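Local coordinates for A putative transcriptional regulator (Rhodococcus sp., PDB 2HKU), which probably binds DNA as a TetR-family transcriptional regulator, a dimer built of helix-turn-helix and helical C-terminal domains, at residues K63-V68 with R124-D129; R81-A86 with E97-S102; T153-R158 with Q202-V207. One frame throughout, in Å; residues are numbered along the deposited sequence.

Contact 1 (K63-V68 with R124-D129)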
ATOM      1  N   LYS A  63      -1.613  -2.542  24.170  1.00 36.28           N
ATOM      2  CA  LYS A  63      -2.616  -2.319  23.143  1.00 35.20           C
ATOM      3  C   LYS A  63      -2.023  -2.560  21.731  1.00 33.61           C
ATOM      4  O   LYS A  63      -2.685  -3.130  20.887  1.00 32.48           O
ATOM      5  CB  LYS A  63      -3.192  -0.901  23.251  1.00 34.08           C
ATOM      6  CG  LYS A  63      -4.517  -0.731  22.551  1.00 36.93           C
ATOM      7  CD  LYS A  63      -4.902   0.731  22.514  1.00 41.16           C
ATOM      8  CE  LYS A  63      -5.859   1.014  21.340  1.00 43.82           C
ATOM      9  NZ  LYS A  63      -6.377   2.418  21.357  1.00 40.78           N
ATOM     10  N   GLU A  64      -0.794  -2.071  21.509  1.00 32.79           N
ATOM     11  CA  GLU A  64      -0.146  -2.068  20.193  1.00 33.88           C
ATOM     12  C   GLU A  64       0.069  -3.511  19.770  1.00 33.27           C
ATOM     13  O   GLU A  64      -0.152  -3.895  18.634  1.00 31.87           O
ATOM     14  CB  GLU A  64       1.220  -1.324  20.286  1.00 35.48           C
ATOM     15  CG  GLU A  64       1.080   0.194  20.444  1.00 40.84           C
ATOM     16  CD  GLU A  64       0.519   0.641  21.828  1.00 43.04           C
ATOM     17  OE1 GLU A  64       1.018   0.137  22.858  1.00 47.15           O
ATOM     18  OE2 GLU A  64      -0.431   1.481  21.896  1.00 44.63           O
ATOM     19  N   ARG A  65       0.453  -4.334  20.737  1.00 32.16           N
ATOM     20  CA  ARG A  65       0.625  -5.701  20.446  1.00 33.20           C
ATOM     21  C   ARG A  65      -0.698  -6.451  20.143  1.00 31.69           C
ATOM     22  O   ARG A  65      -0.739  -7.241  19.205  1.00 30.26           O
ATOM     23  CB  ARG A  65       1.330  -6.415  21.570  1.00 34.84           C
ATOM     24  CG  ARG A  65       1.411  -7.885  21.265  1.00 38.87           C
ATOM     25  CD  ARG A  65       2.510  -8.472  22.125  1.00 47.24           C
ATOM     26  NE  ARG A  65       3.675  -8.904  21.357  1.00 53.56           N
ATOM     27  CZ  ARG A  65       3.811 -10.115  20.819  1.00 53.51           C
ATOM     28  NH1 ARG A  65       4.920 -10.410  20.162  1.00 56.65           N
ATOM     29  NH2 ARG A  65       2.842 -11.025  20.944  1.00 54.03           N
ATOM     30  N   LEU A  66      -1.742  -6.219  20.932  1.00 29.84           N
ATOM     31  CA  LEU A  66      -3.108  -6.670  20.496  1.00 29.03           C
ATOM     32  C   LEU A  66      -3.478  -6.234  19.049  1.00 27.98           C
ATOM     33  O   LEU A  66      -3.907  -7.061  18.272  1.00 27.13           O
ATOM     34  CB  LEU A  66      -4.205  -6.257  21.477  1.00 28.82           C
ATOM     35  CG  LEU A  66      -5.689  -6.697  21.258  1.00 28.37           C
ATOM     36  CD1 LEU A  66      -5.880  -8.171  21.098  1.00 25.79           C
ATOM     37  CD2 LEU A  66      -6.556  -6.174  22.380  1.00 28.78           C
ATOM     38  N   PHE A  67      -3.255  -4.948  18.706  1.00 26.33           N
ATOM     39  CA  PHE A  67      -3.582  -4.415  17.418  1.00 23.30           C
ATOM     40  C   PHE A  67      -2.792  -5.148  16.327  1.00 24.48           C
ATOM     41  O   PHE A  67      -3.378  -5.583  15.338  1.00 20.37           O
ATOM     42  CB  PHE A  67      -3.190  -2.919  17.306  1.00 25.84           C
ATOM     43  CG  PHE A  67      -3.613  -2.312  15.990  1.00 23.89           C
ATOM     44  CD1 PHE A  67      -4.975  -2.047  15.760  1.00 23.33           C
ATOM     45  CD2 PHE A  67      -2.735  -2.149  14.994  1.00 23.79           C
ATOM     46  CE1 PHE A  67      -5.415  -1.522  14.577  1.00 25.68           C
ATOM     47  CE2 PHE A  67      -3.123  -1.573  13.793  1.00 22.13           C
ATOM     48  CZ  PHE A  67      -4.433  -1.266  13.559  1.00 28.83           C
ATOM     49  N   VAL A  68      -1.453  -5.242  16.480  1.00 21.84           N
ATOM     50  CA  VAL A  68      -0.709  -5.931  15.448  1.00 23.69           C
ATOM     51  C   VAL A  68      -1.128  -7.431  15.342  1.00 23.61           C
ATOM     52  O   VAL A  68      -1.245  -7.974  14.226  1.00 22.68           O
ATOM     53  CB  VAL A  68       0.885  -5.729  15.633  1.00 24.62           C
ATOM     54  CG1 VAL A  68       1.641  -6.572  14.618  1.00 22.32           C
ATOM     55  CG2 VAL A  68       1.215  -4.268  15.517  1.00 21.76           C
ATOM     56  N   ARG A 124      10.153  -1.551  16.846  1.00 61.39           N
ATOM     57  CA  ARG A 124       9.848  -2.480  17.968  1.00 61.48           C
ATOM     58  C   ARG A 124       9.963  -3.854  17.357  1.00 60.63           C
ATOM     59  O   ARG A 124       9.087  -4.266  16.610  1.00 61.63           O
ATOM     60  CB  ARG A 124       8.413  -2.318  18.524  1.00 61.71           C
ATOM     61  CG  ARG A 124       8.129  -1.113  19.439  1.00 62.86           C
ATOM     62  CD  ARG A 124       6.683  -0.606  19.244  1.00 66.93           C
ATOM     63  NE  ARG A 124       6.637   0.673  18.511  1.00 70.59           N
ATOM     64  CZ  ARG A 124       6.749   0.817  17.186  1.00 72.92           C
ATOM     65  NH1 ARG A 124       6.893  -0.256  16.401  1.00 73.27           N
ATOM     66  NH2 ARG A 124       6.716   2.044  16.638  1.00 73.22           N
ATOM     67  N   SER A 125      11.043  -4.558  17.654  1.00 60.17           N
ATOM     68  CA  SER A 125      11.307  -5.863  17.030  1.00 58.75           C
ATOM     69  C   SER A 125      10.241  -6.898  17.397  1.00 57.50           C
ATOM     70  O   SER A 125       9.967  -7.763  16.568  1.00 57.10           O
ATOM     71  CB  SER A 125      12.737  -6.389  17.324  1.00 58.99           C
ATOM     72  OG  SER A 125      12.789  -7.114  18.557  1.00 58.62           O
ATOM     73  N   GLU A 126       9.624  -6.803  18.589  1.00 55.87           N
ATOM     74  CA  GLU A 126       8.568  -7.771  18.967  1.00 54.27           C
ATOM     75  C   GLU A 126       7.950  -7.959  17.620  1.00 52.93           C
ATOM     76  O   GLU A 126       7.585  -9.095  17.222  1.00 53.48           O
ATOM     77  CB  GLU A 126       7.545  -7.237  19.959  1.00 54.78           C
ATOM     78  CG  GLU A 126       8.047  -6.421  21.104  1.00 55.11           C
ATOM     79  CD  GLU A 126       7.000  -5.379  21.483  1.00 57.59           C
ATOM     80  OE1 GLU A 126       5.840  -5.775  21.813  1.00 57.33           O
ATOM     81  OE2 GLU A 126       7.332  -4.174  21.431  1.00 57.90           O
ATOM     82  N   LEU A 127       7.629  -6.849  16.955  1.00 50.36           N
ATOM     83  CA  LEU A 127       6.275  -6.422  16.736  1.00 46.86           C
ATOM     84  C   LEU A 127       6.489  -6.438  15.186  1.00 43.16           C
ATOM     85  O   LEU A 127       5.671  -6.934  14.460  1.00 39.75           O
ATOM     86  CB  LEU A 127       5.914  -5.048  17.289  1.00 47.74           C
ATOM     87  CG  LEU A 127       4.476  -4.919  17.817  1.00 48.28           C
ATOM     88  CD1 LEU A 127       4.132  -5.962  18.887  1.00 47.69           C
ATOM     89  CD2 LEU A 127       4.195  -3.516  18.333  1.00 47.01           C
ATOM     90  N   ARG A 128       7.647  -5.911  14.747  1.00 40.35           N
ATOM     91  CA  ARG A 128       8.211  -6.131  13.431  1.00 38.59           C
ATOM     92  C   ARG A 128       8.295  -7.645  13.026  1.00 36.42           C
ATOM     93  O   ARG A 128       8.038  -7.981  11.894  1.00 34.30           O
ATOM     94  CB  ARG A 128       9.585  -5.476  13.353  1.00 38.98           C
ATOM     95  CG  ARG A 128      10.132  -5.317  11.987  1.00 44.54           C
ATOM     96  CD  ARG A 128      11.611  -5.715  11.937  1.00 52.84           C
ATOM     97  NE  ARG A 128      12.265  -5.190  10.734  1.00 63.21           N
ATOM     98  CZ  ARG A 128      12.852  -5.921   9.772  1.00 66.58           C
ATOM     99  NH1 ARG A 128      12.909  -7.257   9.850  1.00 67.41           N
ATOM    100  NH2 ARG A 128      13.413  -5.297   8.727  1.00 67.75           N
ATOM    101  N   ASP A 129       8.629  -8.533  13.971  1.00 33.28           N
ATOM    102  CA  ASP A 129       8.675  -9.979  13.714  1.00 32.00           C
ATOM    103  C   ASP A 129       7.317 -10.610  13.371  1.00 29.51           C
ATOM    104  O   ASP A 129       7.218 -11.520  12.539  1.00 26.72           O
ATOM    105  CB  ASP A 129       9.322 -10.677  14.894  1.00 33.23           C
ATOM    106  CG  ASP A 129      10.818 -10.307  15.065  1.00 36.25           C
ATOM    107  OD1 ASP A 129      11.460  -9.649  14.191  1.00 37.99           O
ATOM    108  OD2 ASP A 129      11.331 -10.655  16.130  1.00 41.34           O
TER
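Arg65 and Leu127 mark the closest backbone approach, their CA atoms 6.8 Å apart, where the helical segments 63-68 and 125-129 run almost parallel at 7° with axes 10.3 Å apart. The gap is bridged chiefly by Leu127. Its CD1 rests 3.8 Å from Arg65 CA, beside the root of that side chain. The other branch, CD2, reaches between Glu64 CB and Val68, whose CG2 lies 4.0 Å from Leu127 CG. The rotation of Val68, with CG1 anti to the backbone N (chi1 174°), leaves CG2 facing Leu127.

On the outer side of this apolar patch the arginine bends at chi3 (-111°), bringing its guanidinium edge to Glu126. The carboxylate oxygen lies in the guanidinium plane and the two flat groups are only 19° apart, yet Arg65 NE to Glu126 OE1 measures 3.8 Å, a long salt bridge. The firmer partner of Arg65 is Glu69, one turn further along its own helix. Met120 of helix 108-120 adds to the packing around Glu64 and Val68. Such seating of a C-terminal-domain helix beside the helix that follows the predicted helix-turn-helix belongs to the TetR fold, in which that long helix connects the DNA-binding and C-terminal domains.

Contact 2 (R81-A86 with E97-S102); sequences RAEDDA and EKLVGS. With EDO (1,2-ethanediol), chain D.
With its CG anti to the backbone N (chi1 -163°), Leu99 sends its side chain along the flank of the helical segment 81-86, against Ala82 and Ala86; Ser102 places OG by the same kind of rotation, close to Ala82. The segments 81-86 and 97-102 form an antiparallel hairpin in the all-helical TetR architecture, crossing at 152° with axes just 7.7 Å apart. Small residues make that closeness possible. The methyl of Ala82, CB, sits 3.5 Å from Leu99 O and 3.6 Å from Ser102 CB, touching backbone as well as side chain. One turn on, Ala86 CB meets Leu99 CB at 3.7 Å, while the aliphatic part of Lys98 runs close by Asp85 O, nearest at CD, before its end turns away.

Along one side of the helix pair a water joins Ser102 to Asp85. It lies 2.6 Å from Ser102 OG and donates to Asp85 OD2 at 2.8 Å. Asp85 OD1 accepts a nearly straight, salt-bridged hydrogen bond (167°) on its syn side from Arg81 NH1, 3.0 Å away. Both oxygens are thus engaged, which should limit rotation of the carboxylate. On another flank Glu83 and Leu99 border a 1,2-ethanediol, probably from the crystallisation liquor and also held by Trp169, Ser141 and Leu146. Both of its hydroxyls donate to a single atom, Glu83 OE2, with O1 2.6 Å from it.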
ATOM      1  N   ARG A  81      -9.405 -17.191   3.116  1.00 27.20           N
ATOM      2  CA  ARG A  81     -10.783 -17.088   2.607  1.00 29.42           C
ATOM      3  C   ARG A  81     -10.835 -16.859   1.116  1.00 30.21           C
ATOM      4  O   ARG A  81     -11.607 -17.551   0.397  1.00 32.99           O
ATOM      5  CB  ARG A  81     -11.578 -16.059   3.409  1.00 30.65           C
ATOM      6  CG  ARG A  81     -12.924 -15.615   2.823  1.00 35.68           C
ATOM      7  CD  ARG A  81     -13.966 -16.789   2.794  1.00 40.11           C
ATOM      8  NE  ARG A  81     -13.943 -17.568   4.019  1.00 43.50           N
ATOM      9  CZ  ARG A  81     -14.265 -18.872   4.118  1.00 43.25           C
ATOM     10  NH1 ARG A  81     -14.608 -19.586   3.043  1.00 39.27           N
ATOM     11  NH2 ARG A  81     -14.198 -19.464   5.305  1.00 40.76           N
ATOM     12  N   ALA A  82      -9.953 -15.981   0.587  1.00 27.65           N
ATOM     13  CA  ALA A  82      -9.857 -15.743  -0.819  1.00 26.31           C
ATOM     14  C   ALA A  82      -9.438 -16.998  -1.576  1.00 27.61           C
ATOM     15  O   ALA A  82     -10.040 -17.321  -2.604  1.00 26.60           O
ATOM     16  CB  ALA A  82      -8.832 -14.525  -1.167  1.00 25.34           C
ATOM     17  N   GLU A  83      -8.380 -17.670  -1.112  1.00 25.72           N
ATOM     18  CA  GLU A  83      -7.884 -18.884  -1.723  1.00 27.23           C
ATOM     19  C   GLU A  83      -8.995 -20.009  -1.649  1.00 28.06           C
ATOM     20  O   GLU A  83      -9.179 -20.798  -2.591  1.00 27.59           O
ATOM     21  CB  GLU A  83      -6.618 -19.340  -0.992  1.00 27.74           C
ATOM     22  CG  GLU A  83      -5.523 -18.301  -1.235  1.00 27.03           C
ATOM     23  CD  GLU A  83      -4.193 -18.586  -0.527  1.00 28.88           C
ATOM     24  OE1 GLU A  83      -4.160 -19.416   0.420  1.00 25.88           O
ATOM     25  OE2 GLU A  83      -3.204 -17.963  -0.973  1.00 29.20           O
ATOM     26  N   ASP A  84      -9.757 -19.974  -0.581  1.00 29.01           N
ATOM     27  CA  ASP A  84     -10.721 -21.019  -0.329  1.00 31.12           C
ATOM     28  C   ASP A  84     -11.853 -20.842  -1.292  1.00 33.44           C
ATOM     29  O   ASP A  84     -12.203 -21.804  -1.976  1.00 34.57           O
ATOM     30  CB  ASP A  84     -11.172 -20.966   1.112  1.00 30.00           C
ATOM     31  CG  ASP A  84     -10.313 -21.794   2.001  1.00 27.38           C
ATOM     32  OD1 ASP A  84      -9.521 -22.611   1.474  1.00 27.01           O
ATOM     33  OD2 ASP A  84     -10.466 -21.676   3.227  1.00 33.05           O
ATOM     34  N   ASP A  85     -12.338 -19.598  -1.394  1.00 34.87           N
ATOM     35  CA  ASP A  85     -13.452 -19.204  -2.274  1.00 36.95           C
ATOM     36  C   ASP A  85     -13.045 -19.351  -3.707  1.00 36.64           C
ATOM     37  O   ASP A  85     -13.886 -19.723  -4.537  1.00 37.90           O
ATOM     38  CB  ASP A  85     -14.105 -17.789  -1.962  1.00 36.32           C
ATOM     39  CG  ASP A  85     -14.868 -17.736  -0.603  1.00 42.09           C
ATOM     40  OD1 ASP A  85     -14.745 -18.697   0.201  1.00 47.44           O
ATOM     41  OD2 ASP A  85     -15.567 -16.703  -0.271  1.00 41.86           O
ATOM     42  N   ALA A  86     -11.761 -19.154  -4.030  1.00 36.27           N
ATOM     43  CA  ALA A  86     -11.228 -19.425  -5.370  1.00 36.58           C
ATOM     44  C   ALA A  86     -11.135 -20.865  -5.784  1.00 37.49           C
ATOM     45  O   ALA A  86     -11.173 -21.170  -6.987  1.00 38.20           O
ATOM     46  CB  ALA A  86      -9.835 -18.813  -5.528  1.00 35.81           C
ATOM     47  N   GLU A  97     -10.648 -14.397 -10.500  1.00 35.60           N
ATOM     48  CA  GLU A  97     -11.659 -13.342 -10.237  1.00 36.01           C
ATOM     49  C   GLU A  97     -12.180 -13.435  -8.833  1.00 33.13           C
ATOM     50  O   GLU A  97     -12.444 -12.462  -8.092  1.00 32.59           O
ATOM     51  CB  GLU A  97     -12.878 -13.480 -11.230  1.00 36.17           C
ATOM     52  CG  GLU A  97     -12.758 -12.790 -12.570  1.00 40.08           C
ATOM     53  CD  GLU A  97     -13.723 -13.354 -13.675  1.00 42.48           C
ATOM     54  OE1 GLU A  97     -14.949 -13.359 -13.412  1.00 51.42           O
ATOM     55  OE2 GLU A  97     -13.251 -13.789 -14.783  1.00 47.01           O
ATOM     56  N   LYS A  98     -12.389 -14.676  -8.452  1.00 32.51           N
ATOM     57  CA  LYS A  98     -12.847 -14.993  -7.148  1.00 29.80           C
ATOM     58  C   LYS A  98     -11.730 -14.627  -6.110  1.00 26.21           C
ATOM     59  O   LYS A  98     -11.991 -14.065  -5.107  1.00 24.85           O
ATOM     60  CB  LYS A  98     -13.135 -16.497  -7.121  1.00 30.31           C
ATOM     61  CG  LYS A  98     -14.634 -16.882  -7.380  1.00 33.17           C
ATOM     62  CD  LYS A  98     -14.697 -18.414  -7.836  1.00 32.09           C
ATOM     63  CE  LYS A  98     -16.121 -18.740  -8.421  1.00 31.93           C
ATOM     64  NZ  LYS A  98     -17.102 -18.334  -7.442  1.00 32.63           N
ATOM     65  N   LEU A  99     -10.515 -15.021  -6.364  1.00 27.52           N
ATOM     66  CA  LEU A  99      -9.472 -14.769  -5.368  1.00 26.06           C
ATOM     67  C   LEU A  99      -9.309 -13.235  -5.206  1.00 24.67           C
ATOM     68  O   LEU A  99      -9.466 -12.729  -4.143  1.00 23.81           O
ATOM     69  CB  LEU A  99      -8.217 -15.498  -5.749  1.00 26.93           C
ATOM     70  CG  LEU A  99      -7.144 -15.705  -4.643  1.00 27.71           C
ATOM     71  CD1 LEU A  99      -6.191 -16.817  -5.096  1.00 24.58           C
ATOM     72  CD2 LEU A  99      -6.360 -14.412  -4.441  1.00 25.95           C
ATOM     73  N   VAL A 100      -9.142 -12.520  -6.306  1.00 26.71           N
ATOM     74  CA  VAL A 100      -8.923 -11.029  -6.305  1.00 26.48           C
ATOM     75  C   VAL A 100     -10.119 -10.294  -5.830  1.00 26.52           C
ATOM     76  O   VAL A 100     -10.065  -9.442  -4.941  1.00 27.12           O
ATOM     77  CB  VAL A 100      -8.468 -10.584  -7.741  1.00 26.42           C
ATOM     78  CG1 VAL A 100      -8.281  -9.101  -7.831  1.00 24.48           C
ATOM     79  CG2 VAL A 100      -7.214 -11.289  -8.095  1.00 28.50           C
ATOM     80  N   GLY A 101     -11.296 -10.668  -6.360  1.00 29.08           N
ATOM     81  CA  GLY A 101     -12.535 -10.119  -5.817  1.00 24.52           C
ATOM     82  C   GLY A 101     -12.734 -10.273  -4.347  1.00 25.66           C
ATOM     83  O   GLY A 101     -13.320  -9.397  -3.724  1.00 24.38           O
ATOM     84  N   SER A 102     -12.284 -11.379  -3.752  1.00 24.60           N
ATOM     85  CA  SER A 102     -12.390 -11.539  -2.272  1.00 25.11           C
ATOM     86  C   SER A 102     -11.489 -10.579  -1.494  1.00 24.80           C
ATOM     87  O   SER A 102     -11.918  -9.871  -0.555  1.00 26.59           O
ATOM     88  CB  SER A 102     -11.972 -12.979  -1.839  1.00 23.57           C
ATOM     89  OG  SER A 102     -12.331 -13.198  -0.474  1.00 23.97           O
TER
HETATM   90  C1  EDO D 302      -2.719 -15.681  -3.600  1.00 27.62           C
HETATM   91  O1  EDO D 302      -2.943 -17.111  -3.427  1.00 29.15           O
HETATM   92  C2  EDO D 302      -3.091 -15.127  -2.245  1.00 20.03           C
HETATM   93  O2  EDO D 302      -1.937 -15.424  -1.416  1.00 27.68           O
HETATM   94  O   HOH W   1     -14.746 -14.027  -0.197  1.00 27.57           O

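Contact 3 (T153-R158 with Q202-V207)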
ATOM      1  N   THR A 153      -1.706 -24.645 -15.031  1.00 45.43           N
ATOM      2  CA  THR A 153      -2.648 -24.497 -16.151  1.00 45.00           C
ATOM      3  C   THR A 153      -2.089 -23.839 -17.408  1.00 43.76           C
ATOM      4  O   THR A 153      -2.844 -23.664 -18.350  1.00 45.08           O
ATOM      5  CB  THR A 153      -4.029 -23.949 -15.760  1.00 45.13           C
ATOM      6  OG1 THR A 153      -3.918 -22.597 -15.323  1.00 47.10           O
ATOM      7  CG2 THR A 153      -4.620 -24.759 -14.644  1.00 46.59           C
ATOM      8  N   GLY A 154      -0.781 -23.571 -17.492  1.00 42.46           N
ATOM      9  CA  GLY A 154      -0.187 -23.004 -18.716  1.00 40.68           C
ATOM     10  C   GLY A 154       0.541 -21.629 -18.690  1.00 41.46           C
ATOM     11  O   GLY A 154       1.356 -21.278 -19.603  1.00 39.38           O
ATOM     12  N   TRP A 155       0.300 -20.844 -17.637  1.00 40.74           N
ATOM     13  CA  TRP A 155       0.849 -19.462 -17.572  1.00 40.18           C
ATOM     14  C   TRP A 155       2.389 -19.424 -17.400  1.00 39.28           C
ATOM     15  O   TRP A 155       2.945 -20.212 -16.635  1.00 39.79           O
ATOM     16  CB  TRP A 155       0.043 -18.717 -16.463  1.00 40.94           C
ATOM     17  CG  TRP A 155       0.382 -17.294 -16.141  1.00 43.55           C
ATOM     18  CD1 TRP A 155      -0.155 -16.132 -16.705  1.00 42.40           C
ATOM     19  CD2 TRP A 155       1.294 -16.854 -15.104  1.00 43.70           C
ATOM     20  NE1 TRP A 155       0.395 -15.029 -16.083  1.00 40.97           N
ATOM     21  CE2 TRP A 155       1.270 -15.436 -15.101  1.00 42.61           C
ATOM     22  CE3 TRP A 155       2.135 -17.530 -14.196  1.00 42.67           C
ATOM     23  CZ2 TRP A 155       2.074 -14.680 -14.234  1.00 42.69           C
ATOM     24  CZ3 TRP A 155       2.917 -16.775 -13.313  1.00 43.29           C
ATOM     25  CH2 TRP A 155       2.888 -15.362 -13.354  1.00 42.48           C
ATOM     26  N   GLN A 156       3.080 -18.570 -18.153  1.00 37.67           N
ATOM     27  CA  GLN A 156       4.494 -18.440 -18.043  1.00 39.01           C
ATOM     28  C   GLN A 156       4.903 -17.368 -16.999  1.00 40.63           C
ATOM     29  O   GLN A 156       4.537 -16.172 -17.139  1.00 39.59           O
ATOM     30  CB  GLN A 156       5.135 -17.994 -19.363  1.00 39.70           C
ATOM     31  CG  GLN A 156       4.989 -18.942 -20.582  1.00 43.96           C
ATOM     32  CD  GLN A 156       5.523 -20.326 -20.302  1.00 48.53           C
ATOM     33  OE1 GLN A 156       6.752 -20.577 -20.402  1.00 49.84           O
ATOM     34  NE2 GLN A 156       4.611 -21.244 -19.915  1.00 46.52           N
ATOM     35  N   LEU A 157       5.682 -17.790 -15.991  1.00 39.23           N
ATOM     36  CA  LEU A 157       6.431 -16.878 -15.119  1.00 38.45           C
ATOM     37  C   LEU A 157       7.148 -15.861 -15.967  1.00 38.07           C
ATOM     38  O   LEU A 157       7.718 -16.185 -17.028  1.00 36.33           O
ATOM     39  CB  LEU A 157       7.502 -17.645 -14.361  1.00 38.10           C
ATOM     40  CG  LEU A 157       7.471 -18.127 -12.898  1.00 41.63           C
ATOM     41  CD1 LEU A 157       6.137 -18.116 -12.141  1.00 39.78           C
ATOM     42  CD2 LEU A 157       8.153 -19.491 -12.799  1.00 38.76           C
ATOM     43  N   ARG A 158       7.140 -14.624 -15.476  1.00 35.44           N
ATOM     44  CA  ARG A 158       7.895 -13.549 -16.069  1.00 34.26           C
ATOM     45  C   ARG A 158       9.144 -13.353 -15.206  1.00 34.10           C
ATOM     46  O   ARG A 158      10.140 -12.824 -15.640  1.00 35.15           O
ATOM     47  CB  ARG A 158       7.048 -12.242 -16.076  1.00 33.98           C
ATOM     48  CG  ARG A 158       5.883 -12.175 -17.023  1.00 30.27           C
ATOM     49  CD  ARG A 158       4.665 -12.866 -16.451  1.00 33.33           C
ATOM     50  NE  ARG A 158       4.314 -12.281 -15.130  1.00 30.69           N
ATOM     51  CZ  ARG A 158       3.324 -11.418 -14.954  1.00 29.80           C
ATOM     52  NH1 ARG A 158       3.115 -10.956 -13.726  1.00 23.07           N
ATOM     53  NH2 ARG A 158       2.531 -11.012 -15.996  1.00 25.07           N
ATOM     54  N   GLN A 202      -1.708 -10.692 -16.848  1.00 30.86           N
ATOM     55  CA  GLN A 202      -1.881 -10.868 -18.316  1.00 32.55           C
ATOM     56  C   GLN A 202      -2.002 -12.392 -18.650  1.00 30.99           C
ATOM     57  O   GLN A 202      -1.076 -12.989 -19.152  1.00 32.39           O
ATOM     58  CB  GLN A 202      -0.709 -10.195 -19.027  1.00 33.62           C
ATOM     59  CG  GLN A 202      -1.053  -9.581 -20.375  1.00 41.35           C
ATOM     60  CD  GLN A 202      -2.212  -8.550 -20.283  1.00 47.27           C
ATOM     61  OE1 GLN A 202      -3.355  -8.870 -20.648  1.00 49.07           O
ATOM     62  NE2 GLN A 202      -1.920  -7.327 -19.772  1.00 46.21           N
ATOM     63  N   ILE A 203      -3.105 -12.995 -18.247  1.00 32.82           N
ATOM     64  CA  ILE A 203      -3.314 -14.432 -18.276  1.00 33.21           C
ATOM     65  C   ILE A 203      -3.972 -14.684 -19.639  1.00 36.28           C
ATOM     66  O   ILE A 203      -5.082 -14.164 -19.859  1.00 36.45           O
ATOM     67  CB  ILE A 203      -4.363 -14.877 -17.225  1.00 32.97           C
ATOM     68  CG1 ILE A 203      -3.954 -14.512 -15.803  1.00 31.26           C
ATOM     69  CG2 ILE A 203      -4.629 -16.427 -17.328  1.00 31.18           C
ATOM     70  CD1 ILE A 203      -4.992 -14.893 -14.774  1.00 30.87           C
ATOM     71  N   PRO A 204      -3.296 -15.466 -20.529  1.00 38.79           N
ATOM     72  CA  PRO A 204      -3.887 -15.873 -21.826  1.00 39.12           C
ATOM     73  C   PRO A 204      -5.290 -16.411 -21.732  1.00 40.66           C
ATOM     74  O   PRO A 204      -5.652 -17.140 -20.775  1.00 39.41           O
ATOM     75  CB  PRO A 204      -2.905 -16.913 -22.351  1.00 39.37           C
ATOM     76  CG  PRO A 204      -1.527 -16.480 -21.799  1.00 39.49           C
ATOM     77  CD  PRO A 204      -1.901 -15.965 -20.375  1.00 38.36           C
ATOM     78  N   GLU A 205      -6.107 -16.055 -22.735  1.00 42.94           N
ATOM     79  CA  GLU A 205      -7.514 -16.441 -22.714  1.00 46.03           C
ATOM     80  C   GLU A 205      -7.702 -17.969 -22.546  1.00 45.38           C
ATOM     81  O   GLU A 205      -8.628 -18.402 -21.875  1.00 45.98           O
ATOM     82  CB  GLU A 205      -8.267 -15.912 -23.946  1.00 46.06           C
ATOM     83  CG  GLU A 205      -9.730 -15.690 -23.671  1.00 49.70           C
ATOM     84  CD  GLU A 205     -10.561 -15.417 -24.931  1.00 52.05           C
ATOM     85  OE1 GLU A 205      -9.997 -14.846 -25.909  1.00 58.90           O
ATOM     86  OE2 GLU A 205     -11.781 -15.792 -24.939  1.00 57.77           O
ATOM     87  N   THR A 206      -6.804 -18.744 -23.132  1.00 46.69           N
ATOM     88  CA  THR A 206      -6.886 -20.226 -23.161  1.00 48.58           C
ATOM     89  C   THR A 206      -6.665 -20.835 -21.752  1.00 47.96           C
ATOM     90  O   THR A 206      -7.491 -21.655 -21.248  1.00 47.21           O
ATOM     91  CB  THR A 206      -5.967 -20.835 -24.270  1.00 49.04           C
ATOM     92  OG1 THR A 206      -4.612 -20.380 -24.131  1.00 52.97           O
ATOM     93  CG2 THR A 206      -6.479 -20.422 -25.689  1.00 52.13           C
ATOM     94  N   VAL A 207      -5.597 -20.345 -21.101  1.00 47.78           N
ATOM     95  CA  VAL A 207      -5.390 -20.509 -19.640  1.00 45.90           C
ATOM     96  C   VAL A 207      -6.599 -20.096 -18.806  1.00 45.79           C
ATOM     97  O   VAL A 207      -7.011 -20.851 -17.957  1.00 45.63           O
ATOM     98  CB  VAL A 207      -4.145 -19.762 -19.179  1.00 46.64           C
ATOM     99  CG1 VAL A 207      -3.861 -20.053 -17.671  1.00 43.94           C
ATOM    100  CG2 VAL A 207      -2.951 -20.105 -20.079  1.00 44.51           C
TER
HETATM  101  O   HOH W   2       2.027 -12.426 -18.588  1.00 35.80           O
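Trp155 turns the edge of its indole, not a face, to the chain at 202-204: CD1 lies 3.9 Å from Ile203 CA, and the Pro204 ring crosses it at about a right angle, with its CD 4.1 Å from the same CD1. Extending CG anti to the backbone N (chi1 179°) carries the ring that far, and its NE1 finds a hydrogen-bond acceptor in Leu201 O. Val207 fills the other end of the contact, its CG1 3.5 Å from Thr153 OG1, a hydroxyl already bonded to Thr149 O. Between Thr153 and Trp155, Gly154 takes a positive phi (120°) that calls for glycine, and its backbone passes close to Val207 CG2.

The far edge of the indole points at one face of the Arg158 guanidinium, with Trp155 CZ2 3.4 Å above that plane and toward its rim; Arg158 NH1 lies in the indole plane. Arg158 NH2 gives a hydrogen bond to Asn200 O and another, 3.0 Å long, to a water that donates in turn to Gln202 O. Arg158 NE forms a salt bridge with Glu164, and the side chain also packs on Gln202 of the second subunit. Carbonyls at the end of helix 190-201 thus receive hydrogen bonds from the 153-158 loop, so polar bonds fix the helix end while apolar packing holds the tail beyond it.

Overall arrangement
The three contacts are strung along a largely helical subunit without strands. Contacts 1 and 2 share helix 63-87, their centres about 28 Å apart on opposite sides of the chain's centre; both segments of contact 2 fall in the sequence between those of contact 1. Contact 3 opens only after contact 1 has closed; its centre lies about 39 Å from that of contact 1 and about 18 Å from that of contact 2. Helix 63-87 runs from the predicted DNA-binding end into the C-terminal domain at contact 2, and helix 125-152 continues to the far end near contact 3. In TetR relatives the helix corresponding to 63-87 links ligand binding to the DNA-binding domain; whether it does so here is not known.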